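Local coordinates for glycosyl hydrolase, family 31/fibronectin type III domain protein (Clostridium perfringens, PDB 4LKS), which binds galactose through a family 32 carbohydrate-binding module, probably helping to direct a large family 31 glycoside hydrolase to galactose-bearing glycans, at residues 41-46 / 64-69; 126-131 / 161-166; 131-134 / 140-143. All blocks are in the same frame, centred on the assembly; numbering follows the deposited sequence. Where two conformers were deposited one is given.

Contact 1 (41-46 / 64-69); sequences ENAVDG and VSITIK. With CA (calcium ion), chain C.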
ATOM      1  N   GLU A  41       3.049  10.491   2.986  1.00 10.03           N
ATOM      2  CA  GLU A  41       3.210  10.990   1.618  1.00 10.29           C
ATOM      3  C   GLU A  41       4.278  10.195   0.861  1.00  8.59           C
ATOM      4  O   GLU A  41       4.233  10.065  -0.385  1.00 11.13           O
ATOM      5  CB  GLU A  41       3.575  12.483   1.645  1.00 10.53           C
ATOM      6  CG  GLU A  41       2.464  13.421   2.151  1.00 14.20           C
ATOM      7  CD  GLU A  41       2.317  13.484   3.676  1.00 16.24           C
ATOM      8  OE1 GLU A  41       3.201  13.000   4.420  1.00 13.08           O
ATOM      9  OE2 GLU A  41       1.295  14.047   4.136  1.00 15.99           O
ATOM     10  N   ASN A  42       5.217   9.628   1.617  1.00 10.20           N
ATOM     11  CA  ASN A  42       6.289   8.834   1.035  1.00  9.29           C
ATOM     12  C   ASN A  42       5.772   7.581   0.343  1.00  9.04           C
ATOM     13  O   ASN A  42       6.496   6.954  -0.444  1.00 10.58           O
ATOM     14  CB  ASN A  42       7.298   8.429   2.113  1.00  9.99           C
ATOM     15  CG  ASN A  42       8.103   9.600   2.648  1.00 10.41           C
ATOM     16  OD1 ASN A  42       7.940  10.746   2.213  1.00 13.66           O
ATOM     17  ND2 ASN A  42       8.980   9.312   3.601  1.00 13.06           N
ATOM     18  N   ALA A  43       4.531   7.190   0.633  1.00  8.54           N
ATOM     19  CA  ALA A  43       4.013   5.977   0.016  1.00  9.11           C
ATOM     20  C   ALA A  43       3.603   6.218  -1.423  1.00 11.27           C
ATOM     21  O   ALA A  43       3.421   5.253  -2.177  1.00  9.85           O
ATOM     22  CB  ALA A  43       2.824   5.440   0.802  1.00  9.58           C
ATOM     23  N   VAL A  44       3.417   7.480  -1.813  1.00  9.19           N
ATOM     24  CA  VAL A  44       2.899   7.705  -3.167  1.00  8.86           C
ATOM     25  C   VAL A  44       3.653   8.814  -3.873  1.00  9.15           C
ATOM     26  O   VAL A  44       3.087   9.562  -4.673  1.00 10.48           O
ATOM     27  CB  VAL A  44       1.376   7.973  -3.193  1.00  8.77           C
ATOM     28  CG1 VAL A  44       0.593   6.684  -2.929  1.00 11.09           C
ATOM     29  CG2 VAL A  44       0.997   9.052  -2.191  1.00 10.70           C
ATOM     30  N   ASP A  45       4.950   8.903  -3.591  1.00 10.23           N
ATOM     31  CA  ASP A  45       5.774   9.959  -4.182  1.00 10.40           C
ATOM     32  C   ASP A  45       6.595   9.500  -5.393  1.00 10.31           C
ATOM     33  O   ASP A  45       7.464  10.241  -5.888  1.00 14.04           O
ATOM     34  CB  ASP A  45       6.687  10.594  -3.125  1.00 11.00           C
ATOM     35  CG  ASP A  45       7.679   9.612  -2.531  1.00 10.36           C
ATOM     36  OD1 ASP A  45       7.654   8.408  -2.878  1.00  9.00           O
ATOM     37  OD2 ASP A  45       8.504  10.066  -1.702  1.00 11.23           O
ATOM     38  N   GLY A  46       6.324   8.291  -5.880  1.00  9.85           N
ATOM     39  CA  GLY A  46       7.048   7.759  -7.028  1.00 11.94           C
ATOM     40  C   GLY A  46       8.512   7.432  -6.757  1.00 10.98           C
ATOM     41  O   GLY A  46       9.282   7.181  -7.699  1.00 14.70           O
ATOM     42  N   VAL A  64      -3.092  -1.419  10.629  1.00 11.64           N
ATOM     43  CA  VAL A  64      -2.897  -0.011  10.328  1.00 10.88           C
ATOM     44  C   VAL A  64      -3.275   0.203   8.873  1.00 11.23           C
ATOM     45  O   VAL A  64      -3.261  -0.736   8.078  1.00 11.17           O
ATOM     46  CB  VAL A  64      -1.440   0.470  10.574  1.00 11.18           C
ATOM     47  CG1 VAL A  64      -1.062   0.343  12.050  1.00 12.72           C
ATOM     48  CG2 VAL A  64      -0.449  -0.282   9.683  1.00 13.42           C
ATOM     49  N   SER A  65      -3.616   1.431   8.528  1.00  8.89           N
ATOM     50  CA  SER A  65      -4.034   1.704   7.168  0.68  9.13           C
ATOM     51  C   SER A  65      -3.517   3.051   6.688  1.00  8.79           C
ATOM     52  O   SER A  65      -3.083   3.919   7.479  1.00 10.54           O
ATOM     53  CB  SER A  65      -5.559   1.634   7.044  0.68 12.79           C
ATOM     54  OG  SER A  65      -6.154   2.782   7.611  0.68 11.16           O
ATOM     55  N   ILE A  66      -3.543   3.204   5.377  1.00  8.72           N
ATOM     56  CA  ILE A  66      -3.170   4.451   4.735  1.00  9.64           C
ATOM     57  C   ILE A  66      -4.225   4.739   3.670  1.00  8.66           C
ATOM     58  O   ILE A  66      -4.657   3.830   2.956  1.00  8.25           O
ATOM     59  CB  ILE A  66      -1.737   4.388   4.139  1.00 10.00           C
ATOM     60  CG1 ILE A  66      -1.374   5.719   3.485  1.00  9.70           C
ATOM     61  CG2 ILE A  66      -1.576   3.216   3.154  1.00 10.81           C
ATOM     62  CD1 ILE A  66       0.097   5.829   3.126  1.00 10.01           C
ATOM     63  N   THR A  67      -4.657   5.992   3.575  1.00  7.90           N
ATOM     64  CA  THR A  67      -5.654   6.382   2.582  1.00  8.96           C
ATOM     65  C   THR A  67      -5.034   7.305   1.543  1.00  9.91           C
ATOM     66  O   THR A  67      -4.431   8.333   1.887  1.00 10.35           O
ATOM     67  CB  THR A  67      -6.849   7.101   3.208  1.00 11.99           C
ATOM     68  OG1 THR A  67      -7.491   6.229   4.145  1.00 12.16           O
ATOM     69  CG2 THR A  67      -7.848   7.514   2.119  1.00 11.35           C
ATOM     70  N   ILE A  68      -5.162   6.906   0.279  1.00  8.47           N
ATOM     71  CA  ILE A  68      -4.697   7.683  -0.862  1.00  8.90           C
ATOM     72  C   ILE A  68      -5.885   8.324  -1.571  1.00  9.17           C
ATOM     73  O   ILE A  68      -6.880   7.648  -1.899  1.00 10.41           O
ATOM     74  CB  ILE A  68      -3.955   6.794  -1.880  1.00  8.94           C
ATOM     75  CG1 ILE A  68      -2.860   5.958  -1.194  1.00  7.36           C
ATOM     76  CG2 ILE A  68      -3.407   7.642  -3.053  1.00  9.38           C
ATOM     77  CD1 ILE A  68      -1.877   6.736  -0.300  1.00  9.68           C
ATOM     78  N   LYS A  69      -5.781   9.633  -1.793  1.00 10.26           N
ATOM     79  CA  LYS A  69      -6.760  10.387  -2.560  1.00 10.10           C
ATOM     80  C   LYS A  69      -6.208  10.620  -3.958  1.00  9.75           C
ATOM     81  O   LYS A  69      -5.053  11.013  -4.102  1.00 11.28           O
ATOM     82  CB  LYS A  69      -7.004  11.743  -1.886  1.00 11.31           C
ATOM     83  CG  LYS A  69      -7.946  12.655  -2.652  1.00 12.43           C
ATOM     84  CD  LYS A  69      -7.999  14.032  -2.003  1.00 14.58           C
ATOM     85  CE  LYS A  69      -8.857  14.973  -2.814  1.00 16.68           C
ATOM     86  NZ  LYS A  69      -9.011  16.290  -2.121  1.00 20.85           N
TER
HETATM   87 CA    CA C 201       8.277   6.284  -1.688  0.63  9.62          CA
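Val44 and Ile68 meet tip to tip, where the loop 41-46 comes down on strand 64-69. Ile68 can be followed outward from its CB. The branch CG2 lies 4.1 Å from Val44 CG1. On the other branch, CG1 comes to 3.9 Å from Val44 CG1, and its end, CD1, closes to 3.6 Å from that same methyl. CD1 also reaches Val44 CG2, less closely. CG1 of Val44 therefore takes all three outer carbons of the isoleucine. It sits anti to its own carbonyl carbon (chi1 -73°), which carries it toward the strand.

One residue back, Ala43 CB is met by Ile66 CD1 at 3.6 Å. Ile66 is stretched out: CG1 is anti to the backbone N (chi1 -179°) and CD1 continues the line, so the extended branch brings its terminal methyl to the alanine. Around these pairs, Leu26 touches Val44, and Leu162 touches both Val44 and Ile68.

The other side of the loop is polar. Asn42 O binds the calcium ion at 2.3 Å and Asp45 OD1 binds it at 2.5 Å. Asp47, Thr50 and Ala160 supply further ligands.

The contact is purely apolar toward the strand and ionic toward the calcium. The loop 41-46 thus faces two ways: the methyls of Ala43 and Val44 lie in the hydrophobic core, while Asn42 O and Asp45 OD1 hold the metal.

Contact 2 (126-131 / 161-166); sequences RGYNPI and ELVFYG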
ATOM      1  N   ARG A 126      10.688  -8.850  -4.029  1.00 13.80           N
ATOM      2  CA  ARG A 126      11.183  -7.613  -3.425  1.00 16.38           C
ATOM      3  C   ARG A 126      10.880  -6.401  -4.292  1.00 13.01           C
ATOM      4  O   ARG A 126      11.174  -5.261  -3.905  1.00 13.99           O
ATOM      5  CB  ARG A 126      12.696  -7.681  -3.159  1.00 14.85           C
ATOM      6  CG  ARG A 126      13.127  -8.729  -2.134  1.00 26.70           C
ATOM      7  CD  ARG A 126      12.548  -8.467  -0.750  1.00 23.37           C
ATOM      8  NE  ARG A 126      12.973  -7.191  -0.166  1.00 30.40           N
ATOM      9  CZ  ARG A 126      13.953  -7.057   0.726  1.00 36.50           C
ATOM     10  NH1 ARG A 126      14.636  -8.119   1.136  1.00 32.59           N
ATOM     11  NH2 ARG A 126      14.258  -5.858   1.205  1.00 36.09           N
ATOM     12  N   GLY A 127      10.306  -6.641  -5.465  1.00 13.37           N
ATOM     13  CA  GLY A 127       9.902  -5.556  -6.345  1.00 13.31           C
ATOM     14  C   GLY A 127       8.409  -5.280  -6.265  1.00 10.58           C
ATOM     15  O   GLY A 127       7.792  -5.466  -5.219  1.00 11.45           O
ATOM     16  N   TYR A 128       7.824  -4.821  -7.367  1.00 11.07           N
ATOM     17  CA  TYR A 128       6.404  -4.469  -7.363  1.00  8.21           C
ATOM     18  C   TYR A 128       5.535  -5.713  -7.293  1.00 11.16           C
ATOM     19  O   TYR A 128       5.636  -6.603  -8.138  1.00 12.04           O
ATOM     20  CB  TYR A 128       6.045  -3.612  -8.592  1.00 10.02           C
ATOM     21  CG  TYR A 128       6.770  -2.281  -8.604  1.00  9.46           C
ATOM     22  CD1 TYR A 128       6.277  -1.192  -7.908  1.00 10.14           C
ATOM     23  CD2 TYR A 128       7.965  -2.127  -9.300  1.00 11.58           C
ATOM     24  CE1 TYR A 128       6.948   0.027  -7.905  1.00 11.01           C
ATOM     25  CE2 TYR A 128       8.638  -0.921  -9.310  1.00 14.05           C
ATOM     26  CZ  TYR A 128       8.126   0.152  -8.615  1.00 13.19           C
ATOM     27  OH  TYR A 128       8.806   1.350  -8.618  1.00 15.60           O
ATOM     28  N   ASN A 129       4.686  -5.770  -6.272  1.00  9.21           N
ATOM     29  CA  ASN A 129       3.751  -6.876  -6.080  1.00 10.23           C
ATOM     30  C   ASN A 129       2.368  -6.447  -6.581  1.00  9.12           C
ATOM     31  O   ASN A 129       1.710  -5.626  -5.948  1.00  9.34           O
ATOM     32  CB  ASN A 129       3.646  -7.228  -4.582  1.00  7.84           C
ATOM     33  CG  ASN A 129       4.818  -8.054  -4.061  1.00  8.24           C
ATOM     34  OD1 ASN A 129       4.641  -9.228  -3.688  1.00 11.23           O
ATOM     35  ND2 ASN A 129       6.004  -7.451  -4.001  1.00 10.52           N
ATOM     36  N   PRO A 130       1.922  -6.977  -7.728  1.00  8.46           N
ATOM     37  CA  PRO A 130       0.623  -6.552  -8.258  1.00  8.56           C
ATOM     38  C   PRO A 130      -0.561  -7.152  -7.513  1.00  9.95           C
ATOM     39  O   PRO A 130      -0.535  -8.307  -7.083  1.00 11.35           O
ATOM     40  CB  PRO A 130       0.645  -7.052  -9.709  1.00  9.58           C
ATOM     41  CG  PRO A 130       1.624  -8.174  -9.700  1.00 19.47           C
ATOM     42  CD  PRO A 130       2.669  -7.802  -8.693  1.00 11.22           C
ATOM     43  N   ILE A 131      -1.590  -6.336  -7.363  1.00  8.93           N
ATOM     44  CA  ILE A 131      -2.853  -6.707  -6.726  1.00  9.25           C
ATOM     45  C   ILE A 131      -3.984  -6.261  -7.645  1.00  8.92           C
ATOM     46  O   ILE A 131      -4.220  -5.060  -7.798  1.00  9.13           O
ATOM     47  CB  ILE A 131      -2.998  -6.016  -5.345  1.00  6.78           C
ATOM     48  CG1 ILE A 131      -1.869  -6.453  -4.399  1.00  8.62           C
ATOM     49  CG2 ILE A 131      -4.370  -6.317  -4.739  1.00 10.07           C
ATOM     50  CD1 ILE A 131      -1.776  -5.630  -3.134  1.00  9.19           C
ATOM     51  N   GLU A 161       6.167   2.247  -2.206  1.00  8.89           N
ATOM     52  CA  GLU A 161       5.237   2.811  -3.178  1.00  8.52           C
ATOM     53  C   GLU A 161       3.953   2.025  -3.238  1.00  8.91           C
ATOM     54  O   GLU A 161       3.930   0.803  -3.042  1.00  9.86           O
ATOM     55  CB  GLU A 161       5.823   2.789  -4.592  1.00  9.72           C
ATOM     56  CG  GLU A 161       6.978   3.729  -4.864  1.00 12.29           C
ATOM     57  CD  GLU A 161       7.224   3.850  -6.358  1.00 15.37           C
ATOM     58  OE1 GLU A 161       8.210   3.262  -6.862  1.00 15.20           O
ATOM     59  OE2 GLU A 161       6.400   4.505  -7.040  1.00 17.63           O
ATOM     60  N   LEU A 162       2.892   2.758  -3.547  1.00  8.90           N
ATOM     61  CA  LEU A 162       1.647   2.188  -4.051  1.00  7.79           C
ATOM     62  C   LEU A 162       1.448   2.789  -5.439  1.00 10.92           C
ATOM     63  O   LEU A 162       1.417   4.022  -5.599  1.00 12.37           O
ATOM     64  CB  LEU A 162       0.479   2.548  -3.139  1.00  9.42           C
ATOM     65  CG  LEU A 162       0.579   2.037  -1.705  1.00  8.91           C
ATOM     66  CD1 LEU A 162      -0.514   2.674  -0.856  1.00 14.87           C
ATOM     67  CD2 LEU A 162       0.456   0.514  -1.639  1.00 11.25           C
ATOM     68  N   VAL A 163       1.334   1.929  -6.442  1.00  9.37           N
ATOM     69  CA  VAL A 163       1.170   2.346  -7.833  1.00  9.05           C
ATOM     70  C   VAL A 163      -0.267   2.035  -8.239  1.00  7.74           C
ATOM     71  O   VAL A 163      -0.757   0.946  -7.962  1.00  9.64           O
ATOM     72  CB  VAL A 163       2.156   1.593  -8.760  1.00 10.05           C
ATOM     73  CG1 VAL A 163       2.003   2.063 -10.211  1.00  9.38           C
ATOM     74  CG2 VAL A 163       3.612   1.755  -8.264  1.00 12.32           C
ATOM     75  N   PHE A 164      -0.941   2.977  -8.886  1.00  7.85           N
ATOM     76  CA  PHE A 164      -2.345   2.830  -9.225  1.00  9.54           C
ATOM     77  C   PHE A 164      -2.542   2.684 -10.719  1.00  9.03           C
ATOM     78  O   PHE A 164      -1.850   3.338 -11.512  1.00 10.03           O
ATOM     79  CB  PHE A 164      -3.123   4.064  -8.738  1.00  9.30           C
ATOM     80  CG  PHE A 164      -3.343   4.101  -7.253  1.00  8.56           C
ATOM     81  CD1 PHE A 164      -2.278   4.273  -6.378  1.00  9.72           C
ATOM     82  CD2 PHE A 164      -4.616   3.972  -6.730  1.00 11.63           C
ATOM     83  CE1 PHE A 164      -2.487   4.295  -5.002  1.00  8.50           C
ATOM     84  CE2 PHE A 164      -4.831   3.998  -5.351  1.00 11.07           C
ATOM     85  CZ  PHE A 164      -3.766   4.160  -4.494  1.00 11.84           C
ATOM     86  N   TYR A 165      -3.488   1.832 -11.095  1.00  7.69           N
ATOM     87  CA  TYR A 165      -3.858   1.630 -12.495  1.00  7.73           C
ATOM     88  C   TYR A 165      -5.344   1.855 -12.714  1.00 11.44           C
ATOM     89  O   TYR A 165      -6.201   1.197 -12.094  1.00 10.25           O
ATOM     90  CB  TYR A 165      -3.541   0.208 -12.956  1.00  9.98           C
ATOM     91  CG  TYR A 165      -2.092  -0.175 -12.873  1.00  7.64           C
ATOM     92  CD1 TYR A 165      -1.515  -0.532 -11.658  1.00  7.55           C
ATOM     93  CD2 TYR A 165      -1.293  -0.201 -14.013  1.00  9.40           C
ATOM     94  CE1 TYR A 165      -0.174  -0.905 -11.582  1.00  8.26           C
ATOM     95  CE2 TYR A 165       0.040  -0.578 -13.942  1.00 10.27           C
ATOM     96  CZ  TYR A 165       0.590  -0.923 -12.723  1.00  9.90           C
ATOM     97  OH  TYR A 165       1.911  -1.305 -12.643  1.00 10.49           O
ATOM     98  N   GLY A 166      -5.658   2.747 -13.645  1.00  9.34           N
ATOM     99  CA  GLY A 166      -7.036   2.988 -14.002  1.00 11.41           C
ATOM    100  C   GLY A 166      -7.172   4.071 -15.044  1.00 11.74           C
ATOM    101  O   GLY A 166      -6.170   4.564 -15.581  1.00 14.36           O
TER
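Tyr128 brings its ring carbons CD1 and CE1 up to a methyl of Val163 and points its hydroxyl at Glu161. The ring carbon CE1 is 3.8 Å from Val163 CG2, and CD1 lies 4.0 Å from the same methyl. The methyl approaches the ring obliquely, and the two side chains cross at about a right angle. With CG1 of Val163 anti to the backbone N (chi1 -178°), CG2 is the branch left to meet the ring.

The polar part is one hydrogen bond. Tyr128 OH donates to Glu161 OE1 at 2.7 Å. The carboxylate oxygen lies at the edge of the tyrosine ring, in its plane. The hydroxyl meets OE1 from the syn side but 33° out of the carboxylate plane. The ring and carboxylate planes stand 80° apart. Glu161 is extended beyond CG, and this length lets it reach the phenol. The bond holds one carboxylate oxygen and would limit rotation of that group. The side chain of Glu161 is also about 4 Å from the calcium ion, whose charge probably favours a carboxylate here.

At the start of the strand, Asn129 ND2 donates back to Gly127 O at 2.9 Å, from above the carbonyl plane. The same ND2 also bonds to Asn125 O. These bonds probably steady the backbone around Tyr128.

Glu48, from the loop that carries calcium ligands, touches both Tyr128 and Glu161. Strand 73-82 lies between the two strands of this contact in the four-stranded antiparallel sheet. It pairs through Tyr81 with Asn129 and through Leu82 with Glu161. Tyr128, just before the start of strand 129-138, therefore reaches past strand 73-82 to meet strand 158-166.

Contact 3 (131-134 / 140-143); sequences IRFN and YLRF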
ATOM      1  N   ILE A 131      -1.590  -6.336  -7.363  1.00  8.93           N
ATOM      2  CA  ILE A 131      -2.853  -6.707  -6.726  1.00  9.25           C
ATOM      3  C   ILE A 131      -3.984  -6.261  -7.645  1.00  8.92           C
ATOM      4  O   ILE A 131      -4.220  -5.060  -7.798  1.00  9.13           O
ATOM      5  CB  ILE A 131      -2.998  -6.016  -5.345  1.00  6.78           C
ATOM      6  CG1 ILE A 131      -1.869  -6.453  -4.399  1.00  8.62           C
ATOM      7  CG2 ILE A 131      -4.370  -6.317  -4.739  1.00 10.07           C
ATOM      8  CD1 ILE A 131      -1.776  -5.630  -3.134  1.00  9.19           C
ATOM      9  N   ARG A 132      -4.672  -7.220  -8.267  1.00  9.92           N
ATOM     10  CA  ARG A 132      -5.765  -6.891  -9.179  1.00  9.04           C
ATOM     11  C   ARG A 132      -7.106  -6.970  -8.472  1.00  9.48           C
ATOM     12  O   ARG A 132      -7.268  -7.666  -7.468  1.00 10.85           O
ATOM     13  CB  ARG A 132      -5.756  -7.805 -10.412  1.00 13.63           C
ATOM     14  CG  ARG A 132      -6.129  -9.247 -10.126  1.00 19.58           C
ATOM     15  CD  ARG A 132      -5.909 -10.146 -11.344  1.00 24.54           C
ATOM     16  NE  ARG A 132      -6.900  -9.930 -12.396  1.00 24.33           N
ATOM     17  CZ  ARG A 132      -8.031 -10.624 -12.514  1.00 26.34           C
ATOM     18  NH1 ARG A 132      -8.319 -11.585 -11.642  1.00 21.28           N
ATOM     19  NH2 ARG A 132      -8.874 -10.363 -13.508  1.00 25.72           N
ATOM     20  N   PHE A 133      -8.072  -6.237  -9.008  1.00  9.61           N
ATOM     21  CA  PHE A 133      -9.436  -6.310  -8.505  1.00  9.89           C
ATOM     22  C   PHE A 133     -10.425  -5.856  -9.569  1.00  8.96           C
ATOM     23  O   PHE A 133     -10.050  -5.171 -10.533  1.00 10.75           O
ATOM     24  CB  PHE A 133      -9.584  -5.505  -7.203  1.00 10.34           C
ATOM     25  CG  PHE A 133      -8.968  -4.131  -7.252  1.00  9.09           C
ATOM     26  CD1 PHE A 133      -9.688  -3.050  -7.745  1.00  8.57           C
ATOM     27  CD2 PHE A 133      -7.681  -3.914  -6.778  1.00  8.36           C
ATOM     28  CE1 PHE A 133      -9.132  -1.773  -7.776  1.00  8.22           C
ATOM     29  CE2 PHE A 133      -7.109  -2.647  -6.812  1.00  9.70           C
ATOM     30  CZ  PHE A 133      -7.837  -1.571  -7.312  1.00  9.15           C
ATOM     31  N   ASN A 134     -11.678  -6.264  -9.411  1.00 11.65           N
ATOM     32  CA  ASN A 134     -12.705  -5.911 -10.373  1.00 10.08           C
ATOM     33  C   ASN A 134     -12.863  -4.408 -10.430  1.00  9.15           C
ATOM     34  O   ASN A 134     -12.901  -3.736  -9.397  1.00 10.19           O
ATOM     35  CB  ASN A 134     -14.026  -6.603 -10.050  1.00 11.43           C
ATOM     36  CG  ASN A 134     -13.979  -8.087 -10.344  1.00 15.09           C
ATOM     37  OD1 ASN A 134     -12.992  -8.589 -10.893  1.00 15.74           O
ATOM     38  ND2 ASN A 134     -15.044  -8.800  -9.986  1.00 16.95           N
ATOM     39  N   TYR A 140     -10.813   7.583  -3.630  1.00  8.64           N
ATOM     40  CA  TYR A 140     -10.037   7.273  -2.426  1.00  8.23           C
ATOM     41  C   TYR A 140      -9.842   5.776  -2.336  1.00  8.24           C
ATOM     42  O   TYR A 140     -10.765   4.996  -2.617  1.00  9.54           O
ATOM     43  CB  TYR A 140     -10.770   7.759  -1.163  1.00  8.98           C
ATOM     44  CG  TYR A 140     -11.106   9.228  -1.185  1.00  8.84           C
ATOM     45  CD1 TYR A 140     -12.253   9.687  -1.838  1.00 10.09           C
ATOM     46  CD2 TYR A 140     -10.286  10.151  -0.556  1.00 12.54           C
ATOM     47  CE1 TYR A 140     -12.563  11.036  -1.869  1.00 11.78           C
ATOM     48  CE2 TYR A 140     -10.585  11.495  -0.583  1.00 12.32           C
ATOM     49  CZ  TYR A 140     -11.724  11.929  -1.238  1.00 11.86           C
ATOM     50  OH  TYR A 140     -12.011  13.276  -1.260  1.00 15.79           O
ATOM     51  N   LEU A 141      -8.646   5.365  -1.924  1.00  7.77           N
ATOM     52  CA  LEU A 141      -8.375   3.962  -1.674  1.00  7.39           C
ATOM     53  C   LEU A 141      -7.709   3.844  -0.315  1.00  8.45           C
ATOM     54  O   LEU A 141      -6.711   4.503  -0.054  1.00  7.97           O
ATOM     55  CB  LEU A 141      -7.481   3.369  -2.784  1.00 10.21           C
ATOM     56  CG  LEU A 141      -7.199   1.860  -2.684  1.00  8.05           C
ATOM     57  CD1 LEU A 141      -7.126   1.182  -4.069  1.00  8.23           C
ATOM     58  CD2 LEU A 141      -5.930   1.577  -1.873  1.00  9.45           C
ATOM     59  N   ARG A 142      -8.277   3.004   0.540  1.00  8.41           N
ATOM     60  CA  ARG A 142      -7.699   2.704   1.840  1.00  8.44           C
ATOM     61  C   ARG A 142      -7.061   1.318   1.809  1.00  7.94           C
ATOM     62  O   ARG A 142      -7.719   0.306   1.542  1.00  8.01           O
ATOM     63  CB  ARG A 142      -8.758   2.809   2.940  1.00  9.81           C
ATOM     64  CG  ARG A 142      -8.202   2.562   4.344  1.00  8.36           C
ATOM     65  CD  ARG A 142      -9.100   3.136   5.432  1.00  8.87           C
ATOM     66  NE  ARG A 142     -10.396   2.456   5.516  1.00  9.44           N
ATOM     67  CZ  ARG A 142     -11.452   2.949   6.162  1.00 10.14           C
ATOM     68  NH1 ARG A 142     -11.373   4.125   6.770  1.00 11.90           N
ATOM     69  NH2 ARG A 142     -12.590   2.263   6.199  1.00  9.20           N
ATOM     70  N   PHE A 143      -5.759   1.303   2.073  1.00  8.96           N
ATOM     71  CA  PHE A 143      -4.949   0.089   2.058  1.00  9.48           C
ATOM     72  C   PHE A 143      -4.605  -0.264   3.500  1.00  8.23           C
ATOM     73  O   PHE A 143      -3.958   0.521   4.198  1.00  9.21           O
ATOM     74  CB  PHE A 143      -3.678   0.335   1.234  1.00  9.23           C
ATOM     75  CG  PHE A 143      -2.756  -0.859   1.139  1.00  6.91           C
ATOM     76  CD1 PHE A 143      -2.989  -1.866   0.217  1.00 10.17           C
ATOM     77  CD2 PHE A 143      -1.649  -0.965   1.969  1.00 11.90           C
ATOM     78  CE1 PHE A 143      -2.131  -2.972   0.129  1.00 11.60           C
ATOM     79  CE2 PHE A 143      -0.793  -2.058   1.880  1.00 13.13           C
ATOM     80  CZ  PHE A 143      -1.031  -3.053   0.956  1.00 11.98           C
TER
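Aliphatic-to-aromatic contacts make up this interface, and there are two of them. In the first, Ile131 CD1 meets Phe143 CE1 at 4.2 Å. The methyl arrives at the edge of the phenyl ring, near its plane. Ile131 carries CD1 at the end of an extended branch, with chi2 at 169°. Phe143 has its CG anti to the backbone N (chi1 -180°), and the ring is thereby carried out to the methyl.

The second pair has the roles exchanged. Here strand 131-134 supplies the ring and strand 140-143 the methyl. Phe133 CZ, the far end of the ring, lies 4.3 Å from Leu141 CD1, and the methyl comes in obliquely.

Both distances are loose van der Waals contacts. The backbones are well apart: the CA atoms of Ile131 and Phe143 are 11.3 Å from each other, and those of Phe133 and Leu141 are 12.4 Å apart. Side chains alone bridge the gap.

Neighbours extend the packing layer. Ile79 touches Ile131, Leu141 and Phe143. Tyr95 lies against Ile131 and Phe143, and Leu76 against Phe133.

Charged and polar interactions stay on the outside. Arg142 forms a salt bridge with Glu98 and a cation-pi contact with Trp106. Arg132 O accepts a hydrogen bond from Arg110.

Strand 129-138 belongs to the four-stranded sheet and strand 140-148 to the five-stranded one. The chain passes from one to the other within a few residues. Buried residues from two facing antiparallel sheets, meeting through their side chains, are characteristic of the beta-sandwich of the F5/8 type C (discoidin-like) fold.

The three contacts join the parts of one beta-sandwich. Contacts 1 and 3 share the five-stranded sheet, where Ile68 N lies 2.9 Å from Leu141 O and Ile66 O lies 2.9 Å from Phe143 N, both probable hydrogen bonds. Contacts 2 and 3 share Ile131, and their centres are about 10 Å apart. Contact 1 meets contact 2 through a probable hydrogen bond, Ala43 O to Leu162 N at 2.9 Å, and through Ile68 CB against Phe164 CZ at 3.7 Å. The calcium ion is bound in contact 1 and lies near contact 2. Galactose binds elsewhere, at His53, Tyr56, Arg84, Asn89 and Tyr156. The side chain of Ala43 in contact 1 is about 14 Å from the bound galactose.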